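Local coordinates for cerato-platanin-like protein (Moniliophthora perniciosa, PDB 3SUK) that is a secreted fungal protein of the cerato-platanin family with a double-psi beta-barrel fold, its precise molecular function not established, at residues N10-V22 against L31-F44. Numbering follows the deposited sequence.
Sequences NTYDNASGSMNTV and LSQRFPTFGSVPTF
Phe38 and Met19 carry the tightly packed part of this contact between two segments, with short 3-10 turns, of the loop joining strands 4-8 and 47-50. Beside its backbone N and anti to its carbonyl carbon (chi1 -68°), CG of Phe38 turns the ring beneath Gly17, whose CA lies over one face, 4.2 Å from the ring centroid in a CH-pi contact. Thr11 O sits at the ring edge, 3.5 Å from Phe38 CE2, while Val22 CG1 comes within 3.8 Å of Phe38 CZ; Tyr12 adds an oblique aromatic neighbour, with ring planes at 55°. Met19 CG, anti to its backbone N, lies against Leu31 CB, and the bends at chi2 and chi3 carry CE to 3.6 Å from Val41 CG2. Replacing Phe38 by an alanine would probably leave a gap beneath Gly17 and deprive Tyr12 and Val22 of their shared neighbour. Ile47 and Ile83 also touch Phe38, linking the loop to the barrel strands.

Above the ring the backbones bridge once, at Ser18 and Thr37: Phe38 N donates to Gly17 O and Met19 N to Pro36 O, the latter almost straight at 176°. Gly39 N donates to Ala15 O at 2.8 Å.

The solvent side is sparser. There Ser32 OG donates to Asn20 OD1 (2.7 Å) from above the amide plane, and a water links Ser18 OG to Pro36 O, giving that carbonyl a second donor. Buried side chains thus pack largely against backbone carbonyls, and main-chain hydrogen bonds plus one side-chain bond, without a salt bridge, join the segments.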
loop_
_atom_site.group_PDB
_atom_site.type_symbol
_atom_site.label_atom_id
_atom_site.label_comp_id
_atom_site.label_asym_id
_atom_site.label_seq_id
_atom_site.Cartn_x
_atom_site.Cartn_y
_atom_site.Cartn_z
ATOM N N ASN A 10 -0.571 3.968 -10.544
ATOM C CA ASN A 10 -1.010 5.350 -10.436
ATOM C C ASN A 10 -2.478 5.519 -10.029
ATOM O O ASN A 10 -2.863 6.568 -9.685
ATOM C CB ASN A 10 -0.740 6.114 -11.738
ATOM C CG ASN A 10 0.735 6.252 -12.052
ATOM O OD1 ASN A 10 1.166 5.837 -13.098
ATOM N ND2 ASN A 10 1.490 6.807 -11.147
ATOM N N THR A 11 -3.260 4.456 -10.043
ATOM C CA THR A 11 -4.640 4.469 -9.537
ATOM C C THR A 11 -4.573 5.048 -8.121
ATOM O O THR A 11 -5.313 5.915 -7.780
ATOM C CB THR A 11 -5.149 2.982 -9.451
ATOM O OG1 THR A 11 -5.349 2.481 -10.773
ATOM C CG2 THR A 11 -6.430 2.908 -8.718
ATOM N N TYR A 12 -3.609 4.625 -7.318
ATOM C CA TYR A 12 -3.526 5.029 -5.905
ATOM C C TYR A 12 -2.969 6.418 -5.625
ATOM O O TYR A 12 -3.018 6.857 -4.529
ATOM C CB TYR A 12 -2.766 3.951 -5.086
ATOM C CG TYR A 12 -3.297 2.547 -5.339
ATOM C CD1 TYR A 12 -4.631 2.225 -5.114
ATOM C CD2 TYR A 12 -2.477 1.559 -5.843
ATOM C CE1 TYR A 12 -5.112 0.943 -5.367
ATOM C CE2 TYR A 12 -2.958 0.313 -6.115
ATOM C CZ TYR A 12 -4.264 -0.001 -5.898
ATOM O OH TYR A 12 -4.746 -1.255 -6.162
ATOM N N ASP A 13 -2.409 7.039 -6.645
ATOM C CA ASP A 13 -1.805 8.375 -6.525
ATOM C C ASP A 13 -2.832 9.465 -6.419
ATOM O O ASP A 13 -2.528 10.551 -6.048
ATOM C CB ASP A 13 -0.843 8.667 -7.675
ATOM C CG ASP A 13 0.464 7.997 -7.468
ATOM O OD1 ASP A 13 1.174 8.453 -6.576
ATOM O OD2 ASP A 13 0.714 7.038 -8.132
ATOM N N ASN A 14 -4.049 9.111 -6.741
ATOM C CA ASN A 14 -5.134 10.082 -6.818
ATOM C C ASN A 14 -5.994 10.056 -5.533
ATOM O O ASN A 14 -6.748 9.152 -5.304
ATOM C CB ASN A 14 -5.944 9.806 -8.135
ATOM C CG ASN A 14 -5.062 9.935 -9.463
ATOM O OD1 ASN A 14 -4.700 11.022 -9.870
ATOM N ND2 ASN A 14 -4.736 8.822 -10.076
ATOM N N ALA A 15 -5.891 11.121 -4.740
ATOM C CA ALA A 15 -6.542 11.233 -3.421
ATOM C C ALA A 15 -8.047 11.080 -3.465
ATOM O O ALA A 15 -8.647 10.626 -2.532
ATOM C CB ALA A 15 -6.219 12.577 -2.750
ATOM N N SER A 16 -8.634 11.499 -4.565
ATOM C CA SER A 16 -10.076 11.531 -4.659
ATOM C C SER A 16 -10.670 10.189 -5.096
ATOM O O SER A 16 -11.849 10.034 -5.172
ATOM C CB SER A 16 -10.515 12.652 -5.608
ATOM O OG SER A 16 -10.163 12.342 -6.912
ATOM N N GLY A 17 -9.836 9.201 -5.358
ATOM C CA GLY A 17 -10.365 7.900 -5.717
ATOM C C GLY A 17 -11.228 7.294 -4.605
ATOM O O GLY A 17 -10.932 7.355 -3.445
ATOM N N SER A 18 -12.324 6.684 -5.000
ATOM C CA SER A 18 -13.243 6.057 -4.076
ATOM C C SER A 18 -12.789 4.689 -3.628
ATOM O O SER A 18 -12.366 3.900 -4.408
ATOM C CB SER A 18 -14.646 5.947 -4.714
ATOM O OG SER A 18 -15.519 5.247 -3.864
ATOM N N MET A 19 -12.980 4.434 -2.360
ATOM C CA MET A 19 -12.701 3.140 -1.748
ATOM C C MET A 19 -13.606 2.042 -2.328
ATOM O O MET A 19 -13.345 0.922 -2.209
ATOM C CB MET A 19 -12.800 3.260 -0.230
ATOM C CG MET A 19 -12.173 2.056 0.566
ATOM S SD MET A 19 -10.346 1.855 0.263
ATOM C CE MET A 19 -9.732 3.231 1.264
ATOM N N ASN A 20 -14.704 2.455 -2.965
ATOM C CA ASN A 20 -15.617 1.551 -3.633
ATOM C C ASN A 20 -15.078 0.945 -4.921
ATOM O O ASN A 20 -15.654 0.054 -5.449
ATOM C CB ASN A 20 -16.986 2.203 -3.825
ATOM C CG ASN A 20 -17.677 2.394 -2.515
ATOM O OD1 ASN A 20 -17.635 1.558 -1.657
ATOM N ND2 ASN A 20 -18.251 3.543 -2.353
ATOM N N THR A 21 -13.932 1.437 -5.360
ATOM C CA THR A 21 -13.260 0.967 -6.574
ATOM C C THR A 21 -12.231 -0.149 -6.320
ATOM O O THR A 21 -11.677 -0.658 -7.246
ATOM C CB THR A 21 -12.503 2.106 -7.350
ATOM O OG1 THR A 21 -11.421 2.604 -6.563
ATOM C CG2 THR A 21 -13.416 3.276 -7.736
ATOM N N VAL A 22 -12.031 -0.537 -5.060
ATOM C CA VAL A 22 -11.044 -1.542 -4.697
ATOM C C VAL A 22 -11.708 -2.713 -3.994
ATOM O O VAL A 22 -12.838 -2.674 -3.704
ATOM C CB VAL A 22 -9.875 -0.950 -3.818
ATOM C CG1 VAL A 22 -9.157 0.125 -4.564
ATOM C CG2 VAL A 22 -10.456 -0.320 -2.549
ATOM N N LEU A 31 -13.385 -1.203 3.853
ATOM C CA LEU A 31 -12.886 0.050 4.351
ATOM C C LEU A 31 -13.679 1.277 3.966
ATOM O O LEU A 31 -13.405 2.319 4.442
ATOM C CB LEU A 31 -11.426 0.256 3.921
ATOM C CG LEU A 31 -10.463 -0.822 4.443
ATOM C CD1 LEU A 31 -9.070 -0.628 3.849
ATOM C CD2 LEU A 31 -10.381 -0.786 5.923
ATOM N N SER A 32 -14.668 1.107 3.102
ATOM C CA SER A 32 -15.372 2.273 2.529
ATOM C C SER A 32 -16.068 3.134 3.599
ATOM O O SER A 32 -16.190 4.293 3.442
ATOM C CB SER A 32 -16.405 1.860 1.467
ATOM O OG SER A 32 -15.738 1.487 0.291
ATOM N N GLN A 33 -16.608 2.533 4.638
ATOM C CA GLN A 33 -17.231 3.371 5.686
ATOM C C GLN A 33 -16.211 4.178 6.492
ATOM O O GLN A 33 -16.426 5.303 6.844
ATOM C CB GLN A 33 -18.179 2.581 6.574
ATOM C CG GLN A 33 -19.471 2.225 5.910
ATOM C CD GLN A 33 -20.142 3.412 5.247
ATOM O OE1 GLN A 33 -20.347 4.431 5.864
ATOM N NE2 GLN A 33 -20.456 3.282 3.938
ATOM N N ARG A 34 -15.108 3.534 6.821
ATOM C CA ARG A 34 -14.048 4.181 7.545
ATOM C C ARG A 34 -13.348 5.255 6.743
ATOM O O ARG A 34 -13.113 6.334 7.222
ATOM C CB ARG A 34 -13.027 3.109 8.029
ATOM C CG ARG A 34 -13.606 2.022 8.956
ATOM C CD ARG A 34 -12.581 0.994 9.362
ATOM N NE ARG A 34 -11.642 1.620 10.251
ATOM C CZ ARG A 34 -10.591 1.027 10.752
ATOM N NH1 ARG A 34 -10.311 -0.217 10.446
ATOM N NH2 ARG A 34 -9.815 1.698 11.566
ATOM N N PHE A 35 -12.990 4.895 5.514
ATOM C CA PHE A 35 -12.187 5.743 4.636
ATOM C C PHE A 35 -12.809 5.791 3.251
ATOM O O PHE A 35 -12.511 4.996 2.404
ATOM C CB PHE A 35 -10.756 5.161 4.553
ATOM C CG PHE A 35 -10.140 4.897 5.913
ATOM C CD1 PHE A 35 -9.764 5.954 6.741
ATOM C CD2 PHE A 35 -9.979 3.618 6.374
ATOM C CE1 PHE A 35 -9.257 5.717 7.982
ATOM C CE2 PHE A 35 -9.465 3.407 7.613
ATOM C CZ PHE A 35 -9.118 4.429 8.405
ATOM N N PRO A 36 -13.695 6.733 3.017
ATOM C CA PRO A 36 -14.434 6.766 1.741
ATOM C C PRO A 36 -13.571 7.001 0.488
ATOM O O PRO A 36 -13.900 6.591 -0.587
ATOM C CB PRO A 36 -15.487 7.883 1.939
ATOM C CG PRO A 36 -15.633 8.054 3.353
ATOM C CD PRO A 36 -14.264 7.663 4.000
ATOM N N THR A 37 -12.465 7.676 0.682
ATOM C CA THR A 37 -11.541 7.982 -0.389
ATOM C C THR A 37 -10.084 7.574 -0.057
ATOM O O THR A 37 -9.709 7.500 1.086
ATOM C CB THR A 37 -11.488 9.495 -0.703
ATOM O OG1 THR A 37 -11.016 10.190 0.431
ATOM C CG2 THR A 37 -12.837 10.060 -1.162
ATOM N N PHE A 38 -9.298 7.398 -1.106
ATOM C CA PHE A 38 -7.905 7.007 -0.951
ATOM C C PHE A 38 -7.209 8.055 -0.072
ATOM O O PHE A 38 -6.485 7.717 0.829
ATOM C CB PHE A 38 -7.194 6.932 -2.307
ATOM C CG PHE A 38 -7.662 5.828 -3.208
ATOM C CD1 PHE A 38 -8.457 4.807 -2.748
ATOM C CD2 PHE A 38 -7.267 5.820 -4.511
ATOM C CE1 PHE A 38 -8.834 3.823 -3.597
ATOM C CE2 PHE A 38 -7.640 4.858 -5.348
ATOM C CZ PHE A 38 -8.438 3.849 -4.906
ATOM N N GLY A 39 -7.493 9.326 -0.312
ATOM C CA GLY A 39 -6.837 10.406 0.410
ATOM C C GLY A 39 -7.171 10.452 1.905
ATOM O O GLY A 39 -6.452 10.987 2.672
ATOM N N SER A 40 -8.302 9.913 2.287
ATOM C CA SER A 40 -8.677 9.780 3.682
ATOM C C SER A 40 -7.934 8.712 4.518
ATOM O O SER A 40 -7.979 8.729 5.711
ATOM C CB SER A 40 -10.197 9.616 3.819
ATOM O OG SER A 40 -10.625 8.325 3.490
ATOM N N VAL A 41 -7.300 7.753 3.856
ATOM C CA VAL A 41 -6.535 6.794 4.593
ATOM C C VAL A 41 -5.408 7.587 5.301
ATOM O O VAL A 41 -4.772 8.372 4.695
ATOM C CB VAL A 41 -5.959 5.750 3.635
ATOM C CG1 VAL A 41 -5.164 4.746 4.444
ATOM C CG2 VAL A 41 -7.121 5.034 2.856
ATOM N N PRO A 42 -5.166 7.335 6.583
ATOM C CA PRO A 42 -4.291 8.229 7.336
ATOM C C PRO A 42 -2.849 8.299 6.848
ATOM O O PRO A 42 -2.182 9.246 7.097
ATOM C CB PRO A 42 -4.380 7.683 8.781
ATOM C CG PRO A 42 -5.675 7.032 8.840
ATOM C CD PRO A 42 -5.863 6.411 7.487
ATOM N N THR A 43 -2.382 7.271 6.162
ATOM C CA THR A 43 -1.006 7.231 5.682
ATOM C C THR A 43 -0.880 7.739 4.232
ATOM O O THR A 43 0.158 7.693 3.676
ATOM C CB THR A 43 -0.485 5.786 5.774
ATOM O OG1 THR A 43 -1.372 4.954 5.047
ATOM C CG2 THR A 43 -0.486 5.294 7.225
ATOM N N PHE A 44 -1.956 8.214 3.636
ATOM C CA PHE A 44 -1.916 8.537 2.220
ATOM C C PHE A 44 -0.771 9.531 1.990
ATOM O O PHE A 44 -0.631 10.472 2.722
ATOM C CB PHE A 44 -3.234 9.207 1.768
ATOM C CG PHE A 44 -3.237 9.583 0.300
ATOM C CD1 PHE A 44 -3.633 8.679 -0.634
ATOM C CD2 PHE A 44 -2.816 10.826 -0.124
ATOM C CE1 PHE A 44 -3.633 8.982 -1.967
ATOM C CE2 PHE A 44 -2.826 11.132 -1.458
ATOM C CZ PHE A 44 -3.239 10.194 -2.368
HETATM O O HOH W 1 -16.232 6.896 -1.947
#